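Local coordinates for protein HI1317 (Haemophilus influenzae, PDB 1JOV) that probably interconverts the alpha and beta anomers of D-glucose 6-phosphate, at residues I103-F115 with I121-C133. Numbering follows the deposited sequence. Where two conformers were deposited one is given.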
ATOM      1  N   ILE A 103      -1.696  -5.426 -21.544  1.00 32.70           N
ATOM      2  CA  ILE A 103      -3.138  -5.563 -21.441  1.00 26.86           C
ATOM      3  C   ILE A 103      -3.713  -6.709 -22.256  1.00 27.06           C
ATOM      4  O   ILE A 103      -3.491  -6.807 -23.455  1.00 31.22           O
ATOM      5  CB  ILE A 103      -3.774  -4.242 -21.848  1.00 29.46           C
ATOM      6  CG1 ILE A 103      -3.285  -3.117 -20.952  1.00 36.72           C
ATOM      7  CG2 ILE A 103      -5.296  -4.329 -21.803  1.00 28.88           C
ATOM      8  CD1 ILE A 103      -3.562  -1.741 -21.516  1.00 32.45           C
ATOM      9  N   SER A 104      -4.478  -7.576 -21.545  1.00 35.41           N
ATOM     10  CA  SER A 104      -5.154  -8.686 -22.187  1.00 39.11           C
ATOM     11  C   SER A 104      -6.508  -8.957 -21.552  1.00 43.90           C
ATOM     12  O   SER A 104      -6.876  -8.349 -20.543  1.00 29.43           O
ATOM     13  CB  SER A 104      -4.296  -9.904 -22.083  1.00 27.60           C
ATOM     14  OG  SER A 104      -4.369 -10.507 -20.820  1.00 40.09           O
ATOM     15  N   VAL A 105      -7.260  -9.906 -22.135  1.00 31.38           N
ATOM     16  CA  VAL A 105      -8.586 -10.141 -21.713  1.00 35.20           C
ATOM     17  C   VAL A 105      -8.796 -10.250 -20.239  1.00 33.93           C
ATOM     18  O   VAL A 105      -9.706  -9.645 -19.716  1.00 33.86           O
ATOM     19  CB  VAL A 105      -9.136 -11.449 -22.417  1.00 38.28           C
ATOM     20  CG1 VAL A 105     -10.202 -12.082 -21.558  1.00 37.31           C
ATOM     21  CG2 VAL A 105      -9.647 -11.098 -23.751  1.00 42.59           C
ATOM     22  N   HIS A 106      -8.021 -11.077 -19.546  1.00 31.89           N
ATOM     23  CA  HIS A 106      -8.362 -11.209 -18.120  1.00 39.70           C
ATOM     24  C   HIS A 106      -7.316 -10.654 -17.182  1.00 37.33           C
ATOM     25  O   HIS A 106      -7.302 -11.045 -16.033  1.00 40.93           O
ATOM     26  CB  HIS A 106      -8.575 -12.677 -17.720  1.00 45.54           C
ATOM     27  CG  HIS A 106      -9.722 -13.316 -18.417  1.00 61.89           C
ATOM     28  ND1 HIS A 106     -11.029 -12.973 -18.157  1.00 54.26           N
ATOM     29  CD2 HIS A 106      -9.757 -14.235 -19.403  1.00 54.66           C
ATOM     30  CE1 HIS A 106     -11.826 -13.680 -18.937  1.00 53.22           C
ATOM     31  NE2 HIS A 106     -11.078 -14.451 -19.703  1.00 72.89           N
ATOM     32  N   LYS A 107      -6.423  -9.823 -17.675  1.00 38.50           N
ATOM     33  CA  LYS A 107      -5.296  -9.427 -16.818  1.00 39.20           C
ATOM     34  C   LYS A 107      -4.561  -8.202 -17.328  1.00 31.44           C
ATOM     35  O   LYS A 107      -4.405  -7.983 -18.544  1.00 29.70           O
ATOM     36  CB  LYS A 107      -4.316 -10.581 -16.749  1.00 35.67           C
ATOM     37  CG  LYS A 107      -3.066 -10.322 -15.913  1.00 37.91           C
ATOM     38  CD  LYS A 107      -1.920 -11.274 -16.280  1.00 36.54           C
ATOM     39  CE  LYS A 107      -2.037 -12.571 -15.508  1.00 45.07           C
ATOM     40  NZ  LYS A 107      -0.867 -13.498 -15.761  1.00 50.75           N
ATOM     41  N   VAL A 108      -4.082  -7.456 -16.372  1.00 28.57           N
ATOM     42  CA  VAL A 108      -3.333  -6.273 -16.729  1.00 26.85           C
ATOM     43  C   VAL A 108      -2.075  -6.205 -15.912  1.00 17.17           C
ATOM     44  O   VAL A 108      -2.115  -6.337 -14.693  1.00 21.49           O
ATOM     45  CB  VAL A 108      -4.164  -5.015 -16.517  1.00 30.86           C
ATOM     46  CG1 VAL A 108      -3.381  -3.762 -16.861  1.00 22.91           C
ATOM     47  CG2 VAL A 108      -5.429  -5.081 -17.371  1.00 26.52           C
ATOM     48  N   ARG A 109      -0.972  -5.981 -16.601  1.00 21.87           N
ATOM     49  CA  ARG A 109       0.313  -5.875 -15.856  1.00 26.19           C
ATOM     50  C   ARG A 109       0.944  -4.519 -16.078  1.00 24.28           C
ATOM     51  O   ARG A 109       1.155  -4.159 -17.204  1.00 24.50           O
ATOM     52  CB  ARG A 109       1.304  -6.950 -16.322  1.00 21.65           C
ATOM     53  CG  ARG A 109       2.624  -6.930 -15.448  1.00 25.32           C
ATOM     54  CD  ARG A 109       3.667  -8.073 -15.883  1.00 26.58           C
ATOM     55  NE  ARG A 109       4.892  -8.000 -15.030  1.00 30.10           N
ATOM     56  CZ  ARG A 109       5.138  -8.743 -13.953  1.00 30.19           C
ATOM     57  NH1 ARG A 109       4.303  -9.744 -13.616  1.00 35.40           N
ATOM     58  NH2 ARG A 109       6.277  -8.530 -13.262  1.00 35.42           N
ATOM     59  N   LEU A 110       1.266  -3.741 -14.995  1.00 20.50           N
ATOM     60  CA  LEU A 110       1.981  -2.457 -15.140  1.00 18.52           C
ATOM     61  C   LEU A 110       3.296  -2.609 -14.373  1.00 16.58           C
ATOM     62  O   LEU A 110       3.293  -3.259 -13.281  1.00 19.17           O
ATOM     63  CB  LEU A 110       1.180  -1.395 -14.363  1.00 16.46           C
ATOM     64  CG  LEU A 110      -0.262  -1.183 -14.912  1.00 19.49           C
ATOM     65  CD1 LEU A 110      -0.841   0.030 -14.051  1.00 20.36           C
ATOM     66  CD2 LEU A 110      -0.318  -0.944 -16.410  1.00 22.88           C
ATOM     67  N   GLU A 111       4.364  -2.039 -14.920  1.00 16.90           N
ATOM     68  CA  GLU A 111       5.696  -2.076 -14.238  1.00 17.51           C
ATOM     69  C   GLU A 111       6.158  -0.653 -14.140  1.00 18.17           C
ATOM     70  O   GLU A 111       5.989   0.107 -15.074  1.00 18.93           O
ATOM     71  CB  GLU A 111       6.789  -2.896 -14.981  1.00 24.62           C
ATOM     72  CG  GLU A 111       6.299  -4.356 -15.028  1.00 28.25           C
ATOM     73  CD  GLU A 111       7.332  -5.287 -15.668  1.00 39.68           C
ATOM     74  OE1 GLU A 111       8.476  -4.831 -15.942  1.00 32.42           O
ATOM     75  OE2 GLU A 111       6.993  -6.473 -15.908  1.00 34.56           O
ATOM     76  N   PHE A 112       6.712  -0.311 -13.007  1.00 15.95           N
ATOM     77  CA  PHE A 112       7.240   1.017 -12.711  1.00 16.16           C
ATOM     78  C   PHE A 112       8.679   0.882 -12.332  1.00 15.08           C
ATOM     79  O   PHE A 112       9.072  -0.109 -11.728  1.00 18.99           O
ATOM     80  CB  PHE A 112       6.432   1.623 -11.551  1.00 15.53           C
ATOM     81  CG  PHE A 112       4.984   1.768 -11.920  1.00 15.51           C
ATOM     82  CD1 PHE A 112       4.565   2.888 -12.596  1.00 16.75           C
ATOM     83  CD2 PHE A 112       4.057   0.763 -11.614  1.00 15.73           C
ATOM     84  CE1 PHE A 112       3.249   3.040 -12.931  1.00 15.11           C
ATOM     85  CE2 PHE A 112       2.721   0.922 -11.960  1.00 17.15           C
ATOM     86  CZ  PHE A 112       2.322   2.056 -12.615  1.00 16.22           C
ATOM     87  N   GLU A 113       9.516   1.870 -12.659  1.00 16.01           N
ATOM     88  CA  GLU A 113      10.913   1.800 -12.209  1.00 14.30           C
ATOM     89  C   GLU A 113      11.330   3.157 -11.556  1.00 17.06           C
ATOM     90  O   GLU A 113      10.775   4.206 -11.938  1.00 16.27           O
ATOM     91  CB  GLU A 113      11.843   1.520 -13.381  1.00 16.70           C
ATOM     92  CG  GLU A 113      11.598   0.067 -13.922  1.00 15.99           C
ATOM     93  CD  GLU A 113      12.279  -0.171 -15.238  1.00 20.71           C
ATOM     94  OE1 GLU A 113      12.199   0.748 -16.087  1.00 19.81           O
ATOM     95  OE2 GLU A 113      12.930  -1.208 -15.387  1.00 24.88           O
ATOM     96  N   LEU A 114      12.248   3.046 -10.599  1.00 15.46           N
ATOM     97  CA  LEU A 114      12.798   4.209  -9.889  1.00 17.29           C
ATOM     98  C   LEU A 114      14.289   4.251 -10.213  1.00 19.05           C
ATOM     99  O   LEU A 114      15.001   3.192 -10.153  1.00 18.02           O
ATOM    100  CB  LEU A 114      12.662   4.042  -8.366  1.00 15.75           C
ATOM    101  CG  LEU A 114      13.308   5.177  -7.526  1.00 16.25           C
ATOM    102  CD1 LEU A 114      12.595   6.439  -7.950  1.00 18.83           C
ATOM    103  CD2 LEU A 114      13.128   4.779  -6.049  1.00 18.31           C
ATOM    104  N   PHE A 115      14.772   5.413 -10.634  1.00 16.18           N
ATOM    105  CA  PHE A 115      16.183   5.584 -11.021  1.00 16.00           C
ATOM    106  C   PHE A 115      16.902   6.584 -10.158  1.00 21.73           C
ATOM    107  O   PHE A 115      16.313   7.554  -9.652  1.00 21.23           O
ATOM    108  CB  PHE A 115      16.289   6.020 -12.478  1.00 20.59           C
ATOM    109  CG  PHE A 115      15.824   5.005 -13.469  1.00 14.80           C
ATOM    110  CD1 PHE A 115      16.684   3.977 -13.936  1.00 16.80           C
ATOM    111  CD2 PHE A 115      14.536   5.087 -13.952  1.00 14.73           C
ATOM    112  CE1 PHE A 115      16.202   3.019 -14.792  1.00 17.15           C
ATOM    113  CE2 PHE A 115      14.067   4.162 -14.811  1.00 15.50           C
ATOM    114  CZ  PHE A 115      14.873   3.103 -15.226  1.00 17.80           C
ATOM    115  N   ILE A 121      19.115   2.040 -12.535  1.00 15.55           N
ATOM    116  CA  ILE A 121      17.938   1.487 -11.878  1.00 17.29           C
ATOM    117  C   ILE A 121      18.180   1.425 -10.353  1.00 17.14           C
ATOM    118  O   ILE A 121      19.282   1.062  -9.933  1.00 17.42           O
ATOM    119  CB  ILE A 121      17.568   0.073 -12.414  1.00 15.32           C
ATOM    120  CG1 ILE A 121      16.298  -0.420 -11.728  1.00 18.45           C
ATOM    121  CG2 ILE A 121      18.701  -0.925 -12.210  1.00 18.88           C
ATOM    122  CD1 ILE A 121      15.046   0.306 -12.172  1.00 20.58           C
ATOM    123  N   GLU A 122      17.162   1.796  -9.523  1.00 16.57           N
ATOM    124  CA  GLU A 122      17.265   1.649  -8.092  1.00 17.57           C
ATOM    125  C   GLU A 122      16.230   0.620  -7.552  1.00 15.87           C
ATOM    126  O   GLU A 122      16.507  -0.121  -6.631  1.00 17.60           O
ATOM    127  CB  GLU A 122      17.100   3.020  -7.391  1.00 21.57           C
ATOM    128  CG  GLU A 122      17.226   2.904  -5.897  1.00 22.05           C
ATOM    129  CD  GLU A 122      17.190   4.353  -5.331  1.00 29.72           C
ATOM    130  OE1 GLU A 122      17.759   5.298  -6.008  1.00 29.94           O
ATOM    131  OE2 GLU A 122      16.576   4.574  -4.275  1.00 29.03           O
ATOM    132  N   ALA A 123      15.026   0.592  -8.159  1.00 15.05           N
ATOM    133  CA  ALA A 123      13.948  -0.287  -7.650  1.00 12.74           C
ATOM    134  C   ALA A 123      12.911  -0.436  -8.752  1.00 13.36           C
ATOM    135  O   ALA A 123      12.828   0.343  -9.730  1.00 16.94           O
ATOM    136  CB  ALA A 123      13.305   0.280  -6.337  1.00 16.08           C
ATOM    137  N   LYS A 124      12.099  -1.446  -8.574  0.70 15.08           N
ATOM    138  CA  LYS A 124      11.040  -1.725  -9.527  0.70 12.68           C
ATOM    139  C   LYS A 124       9.718  -1.992  -8.781  0.70 16.03           C
ATOM    140  O   LYS A 124       9.760  -2.474  -7.654  0.70 20.19           O
ATOM    141  CB  LYS A 124      11.443  -2.910 -10.400  0.70 17.86           C
ATOM    142  CG  LYS A 124      10.473  -3.266 -11.526  0.70 20.74           C
ATOM    143  CD  LYS A 124      11.113  -4.207 -12.521  0.70 19.07           C
ATOM    144  CE  LYS A 124      11.522  -5.530 -11.884  0.70 24.44           C
ATOM    145  NZ  LYS A 124      11.928  -6.537 -12.899  0.70 27.78           N
ATOM    146  N   VAL A 125       8.581  -1.725  -9.357  1.00 14.03           N
ATOM    147  CA  VAL A 125       7.312  -2.191  -8.776  1.00 13.43           C
ATOM    148  C   VAL A 125       6.507  -2.774  -9.906  1.00 18.70           C
ATOM    149  O   VAL A 125       6.368  -2.158 -10.971  1.00 17.69           O
ATOM    150  CB  VAL A 125       6.483  -1.067  -8.113  1.00 15.30           C
ATOM    151  CG1 VAL A 125       5.062  -1.530  -7.877  1.00 18.96           C
ATOM    152  CG2 VAL A 125       7.127  -0.624  -6.802  1.00 15.47           C
ATOM    153  N   SER A 126       5.954  -3.972  -9.678  1.00 16.12           N
ATOM    154  CA  SER A 126       5.020  -4.472 -10.669  1.00 15.80           C
ATOM    155  C   SER A 126       3.651  -4.610 -10.025  1.00 17.78           C
ATOM    156  O   SER A 126       3.511  -4.929  -8.863  1.00 18.51           O
ATOM    157  CB  SER A 126       5.373  -5.907 -11.205  1.00 19.48           C
ATOM    158  OG  SER A 126       5.404  -6.854 -10.152  1.00 21.01           O
ATOM    159  N   MET A 127       2.617  -4.465 -10.833  1.00 15.60           N
ATOM    160  CA  MET A 127       1.268  -4.630 -10.347  1.00 17.11           C
ATOM    161  C   MET A 127       0.496  -5.471 -11.363  1.00 19.24           C
ATOM    162  O   MET A 127       0.525  -5.132 -12.516  1.00 22.00           O
ATOM    163  CB  MET A 127       0.546  -3.274 -10.204  1.00 20.38           C
ATOM    164  CG  MET A 127       1.340  -2.324  -9.246  1.00 20.35           C
ATOM    165  SD  MET A 127       0.431  -0.723  -9.165  1.00 17.97           S
ATOM    166  CE  MET A 127       1.637   0.234  -8.199  1.00 17.78           C
ATOM    167  N   VAL A 128      -0.131  -6.562 -10.929  1.00 21.11           N
ATOM    168  CA  VAL A 128      -0.861  -7.451 -11.793  1.00 21.10           C
ATOM    169  C   VAL A 128      -2.323  -7.458 -11.309  1.00 17.12           C
ATOM    170  O   VAL A 128      -2.605  -7.819 -10.176  1.00 20.78           O
ATOM    171  CB  VAL A 128      -0.285  -8.901 -11.796  1.00 23.46           C
ATOM    172  CG1 VAL A 128      -1.052  -9.774 -12.787  1.00 27.58           C
ATOM    173  CG2 VAL A 128       1.199  -8.894 -12.116  1.00 23.73           C
ATOM    174  N   PHE A 129      -3.224  -7.039 -12.193  1.00 21.92           N
ATOM    175  CA  PHE A 129      -4.656  -6.956 -11.912  1.00 25.52           C
ATOM    176  C   PHE A 129      -5.485  -8.035 -12.632  1.00 23.19           C
ATOM    177  O   PHE A 129      -5.499  -8.116 -13.867  1.00 26.40           O
ATOM    178  CB  PHE A 129      -5.205  -5.580 -12.372  1.00 24.13           C
ATOM    179  CG  PHE A 129      -4.470  -4.396 -11.769  1.00 21.32           C
ATOM    180  CD1 PHE A 129      -4.885  -3.873 -10.549  1.00 22.62           C
ATOM    181  CD2 PHE A 129      -3.380  -3.802 -12.386  1.00 26.40           C
ATOM    182  CE1 PHE A 129      -4.268  -2.805  -9.949  1.00 20.83           C
ATOM    183  CE2 PHE A 129      -2.757  -2.717 -11.805  1.00 21.17           C
ATOM    184  CZ  PHE A 129      -3.179  -2.194 -10.576  1.00 16.02           C
ATOM    185  N   THR A 130      -6.152  -8.824 -11.828  1.00 29.22           N
ATOM    186  CA  THR A 130      -7.079  -9.884 -12.259  1.00 34.48           C
ATOM    187  C   THR A 130      -8.283  -9.674 -11.330  1.00 30.28           C
ATOM    188  O   THR A 130      -8.733  -8.547 -11.085  1.00 26.66           O
ATOM    189  CB  THR A 130      -6.432 -11.287 -12.019  1.00 33.22           C
ATOM    190  OG1 THR A 130      -5.997 -11.434 -10.641  1.00 32.39           O
ATOM    191  CG2 THR A 130      -5.231 -11.483 -12.929  1.00 30.50           C
ATOM    192  N   ASP A 131      -8.872 -10.739 -10.797  1.00 31.52           N
ATOM    193  CA  ASP A 131      -9.781 -10.506  -9.692  1.00 27.38           C
ATOM    194  C   ASP A 131      -9.005 -10.201  -8.427  1.00 25.73           C
ATOM    195  O   ASP A 131      -9.582  -9.835  -7.394  1.00 30.82           O
ATOM    196  CB  ASP A 131     -10.640 -11.773  -9.437  1.00 29.82           C
ATOM    197  CG  ASP A 131      -9.787 -13.012  -9.146  1.00 28.68           C
ATOM    198  OD1 ASP A 131      -8.956 -13.409 -10.008  1.00 40.90           O
ATOM    199  OD2 ASP A 131      -9.881 -13.678  -8.071  1.00 58.36           O
ATOM    200  N   LYS A 132      -7.717 -10.366  -8.474  1.00 26.04           N
ATOM    201  CA  LYS A 132      -6.899 -10.070  -7.308  1.00 31.11           C
ATOM    202  C   LYS A 132      -5.918  -8.952  -7.721  1.00 27.87           C
ATOM    203  O   LYS A 132      -5.845  -8.600  -8.899  1.00 25.99           O
ATOM    204  CB  LYS A 132      -6.222 -11.345  -6.795  1.00 31.37           C
ATOM    205  CG  LYS A 132      -7.131 -12.560  -6.647  1.00 30.24           C
ATOM    206  CD  LYS A 132      -6.412 -13.710  -5.930  1.00 52.92           C
ATOM    207  CE  LYS A 132      -7.396 -14.709  -5.337  1.00 52.10           C
ATOM    208  NZ  LYS A 132      -6.715 -15.945  -4.855  1.00 58.43           N
ATOM    209  N   CYS A 133      -5.139  -8.384  -6.760  1.00 24.02           N
ATOM    210  CA  CYS A 133      -4.120  -7.360  -7.081  1.00 19.43           C
ATOM    211  C   CYS A 133      -2.767  -7.828  -6.562  1.00 18.75           C
ATOM    212  O   CYS A 133      -2.561  -7.905  -5.355  1.00 24.42           O
ATOM    213  CB  CYS A 133      -4.482  -5.994  -6.508  1.00 27.27           C
ATOM    214  SG  CYS A 133      -3.177  -4.738  -6.672  1.00 24.22           S
TER
HETATM  215  O   HOH W   1       8.709  -7.658 -12.906  1.00 36.65           O
HETATM  216  O   HOH W   2      10.696  -6.363 -15.239  1.00 38.80           O
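Phe112 and Met127 meet at about a right angle on the buried face of an antiparallel hairpin formed by strands 107-115 and 121-129. The Met127 chain, extended beyond CG, brings SD to 4.0 Å from Phe112 CE2, an oblique Met-aromatic contact, with CE equally near that atom. On the same face, Leu110 CD1 approaches the Phe129 ring obliquely, 4.0 Å from CE2, while Val108, Val125, Leu114 and Ala123 continue the apolar row. Backbone hydrogen bonds join the pairs Val108 with Phe129, Leu110 with Met127, Phe112 with Val125 and Leu114 with Ala123.

The other face is mostly polar. Arg109, with CG anti to its own nitrogen (chi1 -175°) and the chain straight to NE, runs along the hairpin past Val128 and lays one guanidinium face over Ser126, whose CB is 3.5 Å from NH2. Val128 CG2 packs obliquely near NH1. Glu111 helps to set the rotation of this group: in a salt bridge its OE2 accepts a hydrogen bond from Arg109 NE at 2.7 Å through the anti lone pair, nearly in the guanidinium plane. The other carboxylate oxygen, OE1, is linked to Lys124 NZ through a water.

Near the hairpin's loop end, Ile121 CD1 lies over one face of the Phe115 ring and also touches Glu113 CB (3.6 Å). Here a classic beta bulge sets Glu122 and Ala123 opposite Leu114, whose carbonyl O accepts from both nitrogens, at 2.6 Å from Glu122 N and 3.3 Å from Ala123 N. Glu122 turns its carboxylate to a salt bridge with Arg94.

Strands 97-104 and 133-139 flank the hairpin in a large antiparallel sheet of the galactose mutarotase-like fold, and its apolar face packs on strands 31-36 and 41-47, with Ile35 touching Leu110, Phe112 and Met127 and Trp45 meeting the Phe129 ring.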